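Local coordinates for protein halohydrin epoxidase A (Corynebacterium sp., PDB 4Z9F) that probably catalyses the reversible release of hydrogen halide from halohydrins to form epoxides, on a fold related to short-chain dehydrogenases, at residues I3-A9 and Y26-D32; P59-V63 and L112-A117; G126-I132 and I220-R226. The protein carries 1 engineered substitution. One frame throughout, in Å; residues are numbered along the deposited sequence.

Interaction 1 of 3, residues I3-A9 and Y26-D32; sequences IALVTHA and YTVVCHD
The imidazoles of His8 and His31 meet in a T-shaped pair, the edge of His31 reaching the face of His8 with its CE1 3.7 Å above the plane, over the ring centre. The same His31 ring takes a straight bond from the backbone, His8 N to His31 ND1 at 3.0 Å and in the ring plane; CG anti to the backbone N (chi1 151°) carries the imidazole to that amide. Next door, Ala9 N donates to His31 O at 2.8 Å. Before this turn, strands 3-6 and 27-30 pair in parallel, with Val29 N on Ala4 O (2.7 Å) and Val29 O receiving Val6 N (3.0 Å). Beta-branched and small residues suit both faces: Ile3 CG2 meets Val29 CG2 at 3.8 Å, while Ala4, Val6, Val28 and Cys30 take the other face, Val6 touching Val77 and the other three helix 14-23. That helix completes a Rossmann-type beta-alpha-beta unit. Farther out, Asn79 N holds Thr7 OG1, and Tyr81 makes a second edge-to-face contact with His8. Since ND1 of His31 accepts an amide proton, the ring, if neutral, probably carries its own proton on NE2, and its rotation is fixed by bond and stack together.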
ATOM      1  N   ILE C   3     -15.375 -23.979  19.667  1.00 24.92           N
ATOM      2  CA  ILE C   3     -14.279 -24.794  19.157  1.00 24.98           C
ATOM      3  C   ILE C   3     -13.386 -23.913  18.302  1.00 25.58           C
ATOM      4  O   ILE C   3     -13.879 -23.133  17.473  1.00 22.26           O
ATOM      5  CB  ILE C   3     -14.793 -25.988  18.340  1.00 27.63           C
ATOM      6  CG1 ILE C   3     -15.991 -26.650  19.044  1.00 28.83           C
ATOM      7  CG2 ILE C   3     -13.667 -26.976  18.102  1.00 26.11           C
ATOM      8  CD1 ILE C   3     -15.722 -27.046  20.465  1.00 33.16           C
ATOM      9  N   ALA C   4     -12.079 -24.031  18.505  1.00 24.07           N
ATOM     10  CA  ALA C   4     -11.089 -23.412  17.642  1.00 22.56           C
ATOM     11  C   ALA C   4     -10.150 -24.479  17.110  1.00 24.53           C
ATOM     12  O   ALA C   4      -9.880 -25.486  17.780  1.00 28.04           O
ATOM     13  CB  ALA C   4     -10.282 -22.330  18.380  1.00 21.36           C
ATOM     14  N   LEU C   5      -9.693 -24.273  15.882  1.00 20.19           N
ATOM     15  CA  LEU C   5      -8.661 -25.085  15.264  1.00 19.53           C
ATOM     16  C   LEU C   5      -7.424 -24.207  15.113  1.00 24.98           C
ATOM     17  O   LEU C   5      -7.525 -23.079  14.621  1.00 21.93           O
ATOM     18  CB  LEU C   5      -9.118 -25.621  13.908  1.00 20.28           C
ATOM     19  CG  LEU C   5      -8.038 -26.231  13.010  1.00 22.38           C
ATOM     20  CD1 LEU C   5      -7.400 -27.468  13.649  1.00 23.14           C
ATOM     21  CD2 LEU C   5      -8.599 -26.554  11.635  1.00 23.84           C
ATOM     22  N   VAL C   6      -6.280 -24.704  15.586  1.00 22.14           N
ATOM     23  CA  VAL C   6      -4.998 -24.003  15.491  1.00 21.54           C
ATOM     24  C   VAL C   6      -4.002 -24.947  14.841  1.00 22.59           C
ATOM     25  O   VAL C   6      -3.759 -26.046  15.354  1.00 24.00           O
ATOM     26  CB  VAL C   6      -4.478 -23.549  16.867  1.00 20.78           C
ATOM     27  CG1 VAL C   6      -3.080 -22.917  16.728  1.00 22.64           C
ATOM     28  CG2 VAL C   6      -5.471 -22.597  17.550  1.00 19.83           C
ATOM     29  N   THR C   7      -3.429 -24.535  13.715  1.00 20.37           N
ATOM     30  CA  THR C   7      -2.438 -25.373  13.070  1.00 23.17           C
ATOM     31  C   THR C   7      -1.051 -25.074  13.643  1.00 24.25           C
ATOM     32  O   THR C   7      -0.829 -24.045  14.290  1.00 21.43           O
ATOM     33  CB  THR C   7      -2.452 -25.163  11.561  1.00 26.82           C
ATOM     34  OG1 THR C   7      -2.170 -23.788  11.278  1.00 21.82           O
ATOM     35  CG2 THR C   7      -3.817 -25.518  10.998  1.00 24.25           C
ATOM     36  N   HIS C   8      -0.129 -26.004  13.412  1.00 25.78           N
ATOM     37  CA  HIS C   8       1.265 -25.898  13.869  1.00 28.52           C
ATOM     38  C   HIS C   8       1.342 -25.354  15.294  1.00 25.44           C
ATOM     39  O   HIS C   8       2.042 -24.382  15.587  1.00 26.50           O
ATOM     40  CB  HIS C   8       2.075 -25.045  12.898  1.00 23.78           C
ATOM     41  CG  HIS C   8       2.145 -25.614  11.516  1.00 26.44           C
ATOM     42  ND1 HIS C   8       2.938 -26.696  11.196  1.00 23.34           N
ATOM     43  CD2 HIS C   8       1.531 -25.244  10.367  1.00 27.01           C
ATOM     44  CE1 HIS C   8       2.808 -26.968   9.910  1.00 23.97           C
ATOM     45  NE2 HIS C   8       1.964 -26.100   9.383  1.00 26.45           N
ATOM     46  N   ALA C   9       0.604 -26.017  16.197  1.00 22.62           N
ATOM     47  CA  ALA C   9       0.305 -25.456  17.510  1.00 22.74           C
ATOM     48  C   ALA C   9       1.538 -25.243  18.378  1.00 22.88           C
ATOM     49  O   ALA C   9       1.466 -24.491  19.358  1.00 24.15           O
ATOM     50  CB  ALA C   9      -0.688 -26.355  18.253  1.00 23.71           C
ATOM     51  N   TYR C  26     -12.574 -21.367  24.958  1.00 23.60           N
ATOM     52  CA  TYR C  26     -12.649 -22.292  23.837  1.00 25.76           C
ATOM     53  C   TYR C  26     -12.090 -23.667  24.196  1.00 29.50           C
ATOM     54  O   TYR C  26     -11.189 -23.810  25.025  1.00 24.84           O
ATOM     55  CB  TYR C  26     -11.863 -21.769  22.631  1.00 24.18           C
ATOM     56  CG  TYR C  26     -12.467 -20.582  21.899  1.00 21.98           C
ATOM     57  CD1 TYR C  26     -12.591 -19.354  22.522  1.00 24.25           C
ATOM     58  CD2 TYR C  26     -12.864 -20.690  20.572  1.00 21.63           C
ATOM     59  CE1 TYR C  26     -13.124 -18.257  21.858  1.00 25.19           C
ATOM     60  CE2 TYR C  26     -13.395 -19.598  19.895  1.00 23.19           C
ATOM     61  CZ  TYR C  26     -13.518 -18.382  20.553  1.00 25.51           C
ATOM     62  OH  TYR C  26     -14.047 -17.281  19.910  1.00 25.16           O
ATOM     63  N   THR C  27     -12.611 -24.680  23.519  1.00 27.48           N
ATOM     64  CA  THR C  27     -11.887 -25.927  23.343  1.00 26.53           C
ATOM     65  C   THR C  27     -11.017 -25.758  22.106  1.00 26.68           C
ATOM     66  O   THR C  27     -11.530 -25.504  21.009  1.00 24.58           O
ATOM     67  CB  THR C  27     -12.850 -27.105  23.194  1.00 29.51           C
ATOM     68  OG1 THR C  27     -13.661 -27.185  24.368  1.00 24.80           O
ATOM     69  CG2 THR C  27     -12.087 -28.409  23.021  1.00 30.25           C
ATOM     70  N   VAL C  28      -9.709 -25.868  22.281  1.00 25.40           N
ATOM     71  CA  VAL C  28      -8.771 -25.637  21.194  1.00 23.85           C
ATOM     72  C   VAL C  28      -8.309 -26.982  20.658  1.00 24.95           C
ATOM     73  O   VAL C  28      -7.546 -27.698  21.318  1.00 28.48           O
ATOM     74  CB  VAL C  28      -7.590 -24.771  21.645  1.00 24.17           C
ATOM     75  CG1 VAL C  28      -6.705 -24.468  20.451  1.00 24.46           C
ATOM     76  CG2 VAL C  28      -8.110 -23.481  22.304  1.00 22.30           C
ATOM     77  N   VAL C  29      -8.763 -27.317  19.453  1.00 23.26           N
ATOM     78  CA  VAL C  29      -8.308 -28.499  18.729  1.00 25.28           C
ATOM     79  C   VAL C  29      -7.057 -28.131  17.932  1.00 27.59           C
ATOM     80  O   VAL C  29      -7.066 -27.164  17.162  1.00 25.42           O
ATOM     81  CB  VAL C  29      -9.419 -29.017  17.800  1.00 25.70           C
ATOM     82  CG1 VAL C  29      -8.949 -30.212  17.037  1.00 23.68           C
ATOM     83  CG2 VAL C  29     -10.671 -29.328  18.596  1.00 27.64           C
ATOM     84  N   CYS C  30      -5.986 -28.912  18.096  1.00 27.35           N
ATOM     85  CA  CYS C  30      -4.649 -28.516  17.666  1.00 26.27           C
ATOM     86  C   CYS C  30      -4.053 -29.492  16.663  1.00 31.50           C
ATOM     87  O   CYS C  30      -4.139 -30.711  16.839  1.00 32.40           O
ATOM     88  CB  CYS C  30      -3.711 -28.406  18.875  1.00 27.30           C
ATOM     89  SG  CYS C  30      -4.208 -27.143  20.035  1.00 26.91           S
ATOM     90  N   HIS C  31      -3.425 -28.941  15.624  1.00 25.42           N
ATOM     91  CA  HIS C  31      -2.635 -29.696  14.670  1.00 29.64           C
ATOM     92  C   HIS C  31      -1.163 -29.380  14.894  1.00 29.80           C
ATOM     93  O   HIS C  31      -0.805 -28.265  15.288  1.00 28.60           O
ATOM     94  CB  HIS C  31      -3.045 -29.369  13.226  1.00 26.74           C
ATOM     95  CG  HIS C  31      -1.943 -29.517  12.218  1.00 23.60           C
ATOM     96  ND1 HIS C  31      -1.001 -28.535  11.990  1.00 25.97           N
ATOM     97  CD2 HIS C  31      -1.656 -30.519  11.351  1.00 30.03           C
ATOM     98  CE1 HIS C  31      -0.173 -28.934  11.042  1.00 26.37           C
ATOM     99  NE2 HIS C  31      -0.549 -30.135  10.635  1.00 28.92           N
ATOM    100  N   ASP C  32      -0.316 -30.380  14.660  1.00 31.98           N
ATOM    101  CA  ASP C  32       1.128 -30.185  14.676  1.00 28.69           C
ATOM    102  C   ASP C  32       1.770 -31.375  13.981  1.00 31.05           C
ATOM    103  O   ASP C  32       1.223 -32.483  13.992  1.00 33.59           O
ATOM    104  CB  ASP C  32       1.661 -30.020  16.102  1.00 29.45           C
ATOM    105  CG  ASP C  32       3.094 -29.493  16.135  1.00 30.81           C
ATOM    106  OD1 ASP C  32       4.018 -30.280  16.444  1.00 28.89           O
ATOM    107  OD2 ASP C  32       3.297 -28.288  15.842  1.00 30.37           O
TER
HETATM  108  O   HOH W   1       4.027 -28.639  12.877  1.00 24.18           O

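Interaction 2 of 3, residues P59-V63 and L112-A117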
ATOM      1  N   PRO C  59      -3.724 -30.926   5.211  1.00 27.57           N
ATOM      2  CA  PRO C  59      -4.498 -29.708   5.474  1.00 27.51           C
ATOM      3  C   PRO C  59      -5.965 -29.850   5.121  1.00 27.88           C
ATOM      4  O   PRO C  59      -6.811 -29.292   5.825  1.00 24.10           O
ATOM      5  CB  PRO C  59      -3.797 -28.654   4.606  1.00 26.72           C
ATOM      6  CG  PRO C  59      -3.142 -29.438   3.519  1.00 28.66           C
ATOM      7  CD  PRO C  59      -2.724 -30.737   4.144  1.00 30.49           C
ATOM      8  N   GLU C  60      -6.296 -30.597   4.062  1.00 28.74           N
ATOM      9  CA  GLU C  60      -7.688 -30.739   3.644  1.00 28.57           C
ATOM     10  C   GLU C  60      -8.506 -31.596   4.594  1.00 30.65           C
ATOM     11  O   GLU C  60      -9.733 -31.636   4.460  1.00 27.92           O
ATOM     12  CB  GLU C  60      -7.761 -31.342   2.241  1.00 29.56           C
ATOM     13  CG  GLU C  60      -7.161 -32.739   2.156  1.00 33.26           C
ATOM     14  CD  GLU C  60      -5.763 -32.757   1.560  1.00 40.29           C
ATOM     15  OE1 GLU C  60      -5.523 -33.567   0.638  1.00 44.38           O
ATOM     16  OE2 GLU C  60      -4.903 -31.964   2.001  1.00 33.39           O
ATOM     17  N   ARG C  61      -7.868 -32.288   5.537  1.00 30.33           N
ATOM     18  CA  ARG C  61      -8.584 -33.169   6.448  1.00 33.37           C
ATOM     19  C   ARG C  61      -8.720 -32.610   7.856  1.00 28.63           C
ATOM     20  O   ARG C  61      -9.452 -33.191   8.665  1.00 30.24           O
ATOM     21  CB  ARG C  61      -7.901 -34.545   6.495  1.00 33.51           C
ATOM     22  CG  ARG C  61      -8.072 -35.337   5.203  1.00 38.23           C
ATOM     23  CD  ARG C  61      -7.108 -36.504   5.097  1.00 46.10           C
ATOM     24  NE  ARG C  61      -7.313 -37.250   3.856  1.00 49.35           N
ATOM     25  CZ  ARG C  61      -6.963 -38.522   3.677  1.00 56.39           C
ATOM     26  NH1 ARG C  61      -6.381 -39.201   4.659  1.00 52.86           N
ATOM     27  NH2 ARG C  61      -7.192 -39.113   2.510  1.00 55.36           N
ATOM     28  N   LEU C  62      -8.074 -31.482   8.162  1.00 28.42           N
ATOM     29  CA  LEU C  62      -8.098 -30.957   9.524  1.00 24.74           C
ATOM     30  C   LEU C  62      -9.488 -30.517   9.956  1.00 25.46           C
ATOM     31  O   LEU C  62      -9.827 -30.619  11.140  1.00 24.85           O
ATOM     32  CB  LEU C  62      -7.133 -29.777   9.650  1.00 27.84           C
ATOM     33  CG  LEU C  62      -5.672 -30.137   9.428  1.00 25.66           C
ATOM     34  CD1 LEU C  62      -4.836 -28.884   9.559  1.00 25.60           C
ATOM     35  CD2 LEU C  62      -5.232 -31.221  10.427  1.00 28.89           C
ATOM     36  N   VAL C  63     -10.296 -29.994   9.035  1.00 26.10           N
ATOM     37  CA  VAL C  63     -11.597 -29.478   9.445  1.00 27.49           C
ATOM     38  C   VAL C  63     -12.517 -30.628   9.842  1.00 27.41           C
ATOM     39  O   VAL C  63     -13.160 -30.587  10.894  1.00 24.86           O
ATOM     40  CB  VAL C  63     -12.212 -28.602   8.339  1.00 27.91           C
ATOM     41  CG1 VAL C  63     -13.658 -28.277   8.660  1.00 29.36           C
ATOM     42  CG2 VAL C  63     -11.410 -27.309   8.180  1.00 23.27           C
ATOM     43  N   LEU C 112      -5.533 -25.024   0.721  1.00 20.34           N
ATOM     44  CA  LEU C 112      -6.243 -26.297   0.827  1.00 23.66           C
ATOM     45  C   LEU C 112      -7.043 -26.375   2.119  1.00 23.21           C
ATOM     46  O   LEU C 112      -8.150 -26.927   2.138  1.00 24.48           O
ATOM     47  CB  LEU C 112      -5.262 -27.473   0.740  1.00 23.56           C
ATOM     48  CG  LEU C 112      -4.551 -27.703  -0.595  1.00 24.13           C
ATOM     49  CD1 LEU C 112      -3.689 -28.952  -0.531  1.00 26.64           C
ATOM     50  CD2 LEU C 112      -5.541 -27.786  -1.748  1.00 25.29           C
ATOM     51  N   LEU C 113      -6.493 -25.845   3.217  1.00 24.41           N
ATOM     52  CA  LEU C 113      -7.241 -25.787   4.469  1.00 19.38           C
ATOM     53  C   LEU C 113      -8.479 -24.911   4.324  1.00 24.14           C
ATOM     54  O   LEU C 113      -9.591 -25.331   4.655  1.00 23.77           O
ATOM     55  CB  LEU C 113      -6.352 -25.264   5.594  1.00 22.24           C
ATOM     56  CG  LEU C 113      -7.053 -24.913   6.911  1.00 19.17           C
ATOM     57  CD1 LEU C 113      -7.698 -26.155   7.511  1.00 21.32           C
ATOM     58  CD2 LEU C 113      -6.060 -24.333   7.897  1.00 22.32           C
ATOM     59  N   LEU C 114      -8.301 -23.680   3.827  1.00 21.86           N
ATOM     60  CA  LEU C 114      -9.445 -22.790   3.631  1.00 22.91           C
ATOM     61  C   LEU C 114     -10.486 -23.407   2.697  1.00 21.05           C
ATOM     62  O   LEU C 114     -11.690 -23.317   2.963  1.00 20.22           O
ATOM     63  CB  LEU C 114      -8.974 -21.433   3.090  1.00 20.75           C
ATOM     64  CG  LEU C 114     -10.063 -20.414   2.741  1.00 23.17           C
ATOM     65  CD1 LEU C 114     -10.844 -19.979   3.976  1.00 17.08           C
ATOM     66  CD2 LEU C 114      -9.476 -19.207   2.010  1.00 20.32           C
ATOM     67  N   GLN C 115     -10.041 -24.031   1.597  1.00 20.41           N
ATOM     68  CA  GLN C 115     -10.975 -24.634   0.644  1.00 23.16           C
ATOM     69  C   GLN C 115     -11.868 -25.648   1.340  1.00 22.86           C
ATOM     70  O   GLN C 115     -13.092 -25.645   1.161  1.00 24.06           O
ATOM     71  CB  GLN C 115     -10.213 -25.297  -0.514  1.00 21.64           C
ATOM     72  CG  GLN C 115     -11.099 -26.029  -1.531  1.00 23.13           C
ATOM     73  CD  GLN C 115     -10.319 -26.737  -2.646  1.00 23.87           C
ATOM     74  OE1 GLN C 115      -9.427 -27.545  -2.383  1.00 23.99           O
ATOM     75  NE2 GLN C 115     -10.677 -26.444  -3.905  1.00 22.59           N
ATOM     76  N   SER C 116     -11.259 -26.527   2.146  1.00 22.98           N
ATOM     77  CA  SER C 116     -11.998 -27.556   2.872  1.00 22.50           C
ATOM     78  C   SER C 116     -12.925 -26.970   3.927  1.00 22.83           C
ATOM     79  O   SER C 116     -13.885 -27.629   4.324  1.00 26.14           O
ATOM     80  CB  SER C 116     -11.016 -28.528   3.545  1.00 21.39           C
ATOM     81  OG  SER C 116     -10.419 -27.940   4.694  1.00 23.58           O
ATOM     82  N   ALA C 117     -12.671 -25.747   4.382  1.00 24.33           N
ATOM     83  CA  ALA C 117     -13.428 -25.176   5.492  1.00 18.77           C
ATOM     84  C   ALA C 117     -14.682 -24.422   5.053  1.00 20.18           C
ATOM     85  O   ALA C 117     -15.595 -24.249   5.868  1.00 23.78           O
ATOM     86  CB  ALA C 117     -12.529 -24.230   6.301  1.00 24.89           C
TER
HETATM   87  O   HOH W   2      -9.349 -29.255   6.518  1.00 25.51           O
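Pro59 and Leu112 lie side by side, with Pro59 CG 4.0 Å from Leu112 CB, on one side of a contact between the start of helix 62-67 and the long helix 96-123. Leu113 carries the middle. Its CG stands anti to the backbone N (chi1 170°), which brings CD1 alongside the turn to touch Val63 CG2 at 3.9 Å as well as Leu62 CB and the carbonyl of Pro59. Val63 CG2 also reaches Ala117 CB at 3.8 Å, where the small methyl lets the helices come close. Leu113 and Ala117 both continue onto Ile76 of strand 73-79, so this packing belongs to the helical layer over one side of the Rossmann sheet.

The polar part is indirect, for no hydrogen bond joins the segments themselves. A single water bridges them: it donates to Pro59 O (2.6 Å) and to Ser116 OG (2.5 Å), and accepts from Val63 N (2.8 Å). Ser116 OG in turn donates to Leu113 O, one turn back in its own helix, at 2.7 Å. A short hydroxyl suits this place, since it can serve its own helix and the water at once.

Donating twice and accepting from an amide, the water is held in a definite orientation. It supplies a partner to an N-H at the first turn of helix 62-67, and the serine proton is probably fixed on the carbonyl of its own helix.

Interaction 3 of 3, residues G126-I132 and I220-R226; sequences GASVIFI and ITFLASR
Strand 127-132 and helix 220-224 run at 148° to each other, their axes 9.2 Å apart, and come nearest at Ser128 and Ala224, whose CA atoms are 5.8 Å apart. Ile130 fills the middle of the interface: its CD1 rests on Leu223 CB at 3.8 Å and also touches the Ile220 carbonyl. Farther along, Ile132 CD1 meets Ile220 CD1 at 4.1 Å, the two side chains crossing at about a right angle. This is the alpha/beta packing of a Rossmann fold, in which branched aliphatic side chains on alternate residues of an inner parallel strand press against a covering helix; Ile130 also touches Ile175 of the neighbouring strand 170-177.

Toward the start of the strand the contact turns polar and wet. Through one water the small hydroxyl of Ser128 reaches the Leu223 carbonyl near the helix end. A second water, 2.8 Å from Ser128 OG, accepts from Arg226 NE. Arg226, with positive phi (63°), breaks from the helix and extends its chain back over the strand, laying one face of its guanidinium on Ala127 CA, which is 3.5 Å from NH2. A third water, bound at the guanidinium edge, accepts from Arg226 NH2 and donates to Gly126 O at 2.7 Å. Arg226 NH2 also forms a salt bridge with Asp74, at the start of the adjoining strand.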
ATOM      1  N   GLY C 126     -21.119 -19.282   9.735  1.00 24.98           N
ATOM      2  CA  GLY C 126     -19.963 -18.409   9.732  1.00 23.98           C
ATOM      3  C   GLY C 126     -18.933 -18.813  10.773  1.00 25.68           C
ATOM      4  O   GLY C 126     -19.129 -19.726  11.581  1.00 24.30           O
ATOM      5  N   ALA C 127     -17.818 -18.079  10.740  1.00 18.77           N
ATOM      6  CA  ALA C 127     -16.673 -18.323  11.605  1.00 18.34           C
ATOM      7  C   ALA C 127     -15.610 -17.273  11.320  1.00 20.46           C
ATOM      8  O   ALA C 127     -15.771 -16.452  10.410  1.00 24.71           O
ATOM      9  CB  ALA C 127     -16.078 -19.717  11.399  1.00 20.49           C
ATOM     10  N   SER C 128     -14.528 -17.293  12.089  1.00 21.14           N
ATOM     11  CA  SER C 128     -13.362 -16.469  11.807  1.00 20.02           C
ATOM     12  C   SER C 128     -12.212 -17.363  11.368  1.00 22.84           C
ATOM     13  O   SER C 128     -11.970 -18.425  11.950  1.00 22.12           O
ATOM     14  CB  SER C 128     -12.952 -15.638  13.027  1.00 17.93           C
ATOM     15  OG  SER C 128     -13.980 -14.756  13.427  1.00 23.14           O
ATOM     16  N   VAL C 129     -11.520 -16.947  10.317  1.00 20.48           N
ATOM     17  CA  VAL C 129     -10.354 -17.646   9.826  1.00 18.18           C
ATOM     18  C   VAL C 129      -9.236 -16.613   9.855  1.00 25.38           C
ATOM     19  O   VAL C 129      -9.286 -15.617   9.117  1.00 18.45           O
ATOM     20  CB  VAL C 129     -10.570 -18.228   8.422  1.00 22.20           C
ATOM     21  CG1 VAL C 129      -9.400 -19.088   8.005  1.00 20.68           C
ATOM     22  CG2 VAL C 129     -11.880 -19.049   8.365  1.00 20.03           C
ATOM     23  N   ILE C 130      -8.264 -16.820  10.744  1.00 21.29           N
ATOM     24  CA  ILE C 130      -7.176 -15.873  10.974  1.00 21.11           C
ATOM     25  C   ILE C 130      -5.893 -16.507  10.471  1.00 25.38           C
ATOM     26  O   ILE C 130      -5.488 -17.569  10.957  1.00 22.66           O
ATOM     27  CB  ILE C 130      -7.062 -15.503  12.458  1.00 23.10           C
ATOM     28  CG1 ILE C 130      -8.373 -14.890  12.935  1.00 22.86           C
ATOM     29  CG2 ILE C 130      -5.906 -14.529  12.679  1.00 23.37           C
ATOM     30  CD1 ILE C 130      -8.543 -14.918  14.404  1.00 18.29           C
ATOM     31  N   PHE C 131      -5.253 -15.863   9.498  1.00 20.34           N
ATOM     32  CA  PHE C 131      -4.029 -16.375   8.907  1.00 20.47           C
ATOM     33  C   PHE C 131      -2.842 -15.667   9.546  1.00 20.70           C
ATOM     34  O   PHE C 131      -2.775 -14.432   9.539  1.00 22.85           O
ATOM     35  CB  PHE C 131      -4.031 -16.175   7.390  1.00 18.17           C
ATOM     36  CG  PHE C 131      -5.031 -17.033   6.674  1.00 17.93           C
ATOM     37  CD1 PHE C 131      -6.370 -16.661   6.603  1.00 19.74           C
ATOM     38  CD2 PHE C 131      -4.630 -18.205   6.050  1.00 16.96           C
ATOM     39  CE1 PHE C 131      -7.297 -17.456   5.921  1.00 15.50           C
ATOM     40  CE2 PHE C 131      -5.557 -19.010   5.381  1.00 21.84           C
ATOM     41  CZ  PHE C 131      -6.886 -18.631   5.314  1.00 19.13           C
ATOM     42  N   ILE C 132      -1.927 -16.439  10.124  1.00 18.10           N
ATOM     43  CA  ILE C 132      -0.681 -15.873  10.629  1.00 19.50           C
ATOM     44  C   ILE C 132       0.319 -15.897   9.488  1.00 20.51           C
ATOM     45  O   ILE C 132       0.683 -16.968   8.990  1.00 20.30           O
ATOM     46  CB  ILE C 132      -0.150 -16.639  11.850  1.00 19.19           C
ATOM     47  CG1 ILE C 132      -1.275 -16.951  12.837  1.00 19.07           C
ATOM     48  CG2 ILE C 132       0.978 -15.831  12.521  1.00 21.72           C
ATOM     49  CD1 ILE C 132      -1.878 -15.771  13.592  1.00 18.32           C
ATOM     50  N   ILE C 220      -5.884 -12.011  18.684  1.00 20.08           N
ATOM     51  CA  ILE C 220      -6.560 -13.175  18.120  1.00 18.21           C
ATOM     52  C   ILE C 220      -7.938 -13.367  18.752  1.00 21.47           C
ATOM     53  O   ILE C 220      -8.917 -13.655  18.053  1.00 20.34           O
ATOM     54  CB  ILE C 220      -5.667 -14.422  18.269  1.00 23.30           C
ATOM     55  CG1 ILE C 220      -4.549 -14.393  17.221  1.00 21.62           C
ATOM     56  CG2 ILE C 220      -6.482 -15.703  18.143  1.00 21.32           C
ATOM     57  CD1 ILE C 220      -3.559 -15.548  17.325  1.00 21.24           C
ATOM     58  N   THR C 221      -8.047 -13.223  20.075  1.00 20.77           N
ATOM     59  CA  THR C 221      -9.358 -13.419  20.689  1.00 20.79           C
ATOM     60  C   THR C 221     -10.286 -12.240  20.418  1.00 23.06           C
ATOM     61  O   THR C 221     -11.511 -12.416  20.364  1.00 19.87           O
ATOM     62  CB  THR C 221      -9.241 -13.673  22.198  1.00 23.84           C
ATOM     63  OG1 THR C 221      -8.596 -12.572  22.849  1.00 26.94           O
ATOM     64  CG2 THR C 221      -8.471 -14.961  22.472  1.00 23.74           C
ATOM     65  N   PHE C 222      -9.731 -11.033  20.238  1.00 19.42           N
ATOM     66  CA  PHE C 222     -10.555  -9.911  19.805  1.00 18.81           C
ATOM     67  C   PHE C 222     -11.126 -10.159  18.417  1.00 17.35           C
ATOM     68  O   PHE C 222     -12.317  -9.916  18.177  1.00 20.49           O
ATOM     69  CB  PHE C 222      -9.748  -8.610  19.823  1.00 19.78           C
ATOM     70  CG  PHE C 222     -10.509  -7.424  19.294  1.00 18.97           C
ATOM     71  CD1 PHE C 222     -11.498  -6.830  20.056  1.00 24.46           C
ATOM     72  CD2 PHE C 222     -10.223  -6.902  18.047  1.00 21.74           C
ATOM     73  CE1 PHE C 222     -12.196  -5.739  19.594  1.00 22.24           C
ATOM     74  CE2 PHE C 222     -10.936  -5.789  17.566  1.00 24.80           C
ATOM     75  CZ  PHE C 222     -11.918  -5.221  18.348  1.00 21.39           C
ATOM     76  N   LEU C 223     -10.302 -10.671  17.493  1.00 20.75           N
ATOM     77  CA  LEU C 223     -10.823 -11.015  16.173  1.00 17.23           C
ATOM     78  C   LEU C 223     -11.840 -12.148  16.266  1.00 21.07           C
ATOM     79  O   LEU C 223     -12.927 -12.060  15.685  1.00 19.72           O
ATOM     80  CB  LEU C 223      -9.685 -11.381  15.217  1.00 17.89           C
ATOM     81  CG  LEU C 223      -8.735 -10.214  14.880  1.00 16.13           C
ATOM     82  CD1 LEU C 223      -7.625 -10.649  13.938  1.00 17.26           C
ATOM     83  CD2 LEU C 223      -9.490  -9.011  14.289  1.00 18.29           C
ATOM     84  N   ALA C 224     -11.528 -13.198  17.030  1.00 22.30           N
ATOM     85  CA  ALA C 224     -12.430 -14.347  17.137  1.00 21.08           C
ATOM     86  C   ALA C 224     -13.789 -13.986  17.722  1.00 20.95           C
ATOM     87  O   ALA C 224     -14.759 -14.716  17.487  1.00 21.76           O
ATOM     88  CB  ALA C 224     -11.786 -15.447  17.988  1.00 19.75           C
ATOM     89  N   SER C 225     -13.878 -12.884  18.478  1.00 18.04           N
ATOM     90  CA  SER C 225     -15.123 -12.461  19.116  1.00 21.48           C
ATOM     91  C   SER C 225     -16.140 -11.912  18.123  1.00 22.63           C
ATOM     92  O   SER C 225     -17.334 -11.861  18.442  1.00 24.17           O
ATOM     93  CB  SER C 225     -14.842 -11.378  20.162  1.00 24.69           C
ATOM     94  OG  SER C 225     -14.719 -10.092  19.547  1.00 24.13           O
ATOM     95  N   ARG C 226     -15.684 -11.469  16.955  1.00 18.63           N
ATOM     96  CA  ARG C 226     -16.480 -10.842  15.899  1.00 18.39           C
ATOM     97  C   ARG C 226     -17.120  -9.523  16.343  1.00 22.48           C
ATOM     98  O   ARG C 226     -17.980  -8.983  15.629  1.00 25.82           O
ATOM     99  CB  ARG C 226     -17.564 -11.799  15.361  1.00 22.68           C
ATOM    100  CG  ARG C 226     -17.057 -13.209  15.027  1.00 21.17           C
ATOM    101  CD  ARG C 226     -18.154 -14.102  14.381  1.00 23.70           C
ATOM    102  NE  ARG C 226     -17.921 -15.535  14.612  1.00 25.61           N
ATOM    103  CZ  ARG C 226     -18.785 -16.510  14.310  1.00 30.51           C
ATOM    104  NH1 ARG C 226     -19.954 -16.224  13.739  1.00 24.07           N
ATOM    105  NH2 ARG C 226     -18.485 -17.779  14.583  1.00 25.81           N
TER
HETATM  106  O   HOH W   3     -19.547 -20.435  14.204  1.00 29.16           O
HETATM  107  O   HOH W   4     -14.353 -12.185  13.374  1.00 20.26           O
HETATM  108  O   HOH W   5     -15.248 -16.309  15.333  1.00 21.86           O

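How the interactions relate
All three contacts are buried, yet they draw on different bonds. Interaction 1 lies within the sheet and is joined by direct backbone hydrogen bonds, whereas interactions 2 and 3 set a helix against another element and use apolar packing with bridging waters. Interaction 3 is the more solvated, with three waters and a partly exposed arginine at its margin. Interactions 1 and 2 touch: Leu62 CD2 packs on His31 CD2 at 3.8 Å, and Leu113 reaches Thr7. Interactions 1 and 3 belong to the same sheet through different strands, and Tyr26 OH touches Ala224 CB. Leu114 against Phe131 joins interaction 2 to interaction 3, through a helix and strand consecutive in the chain.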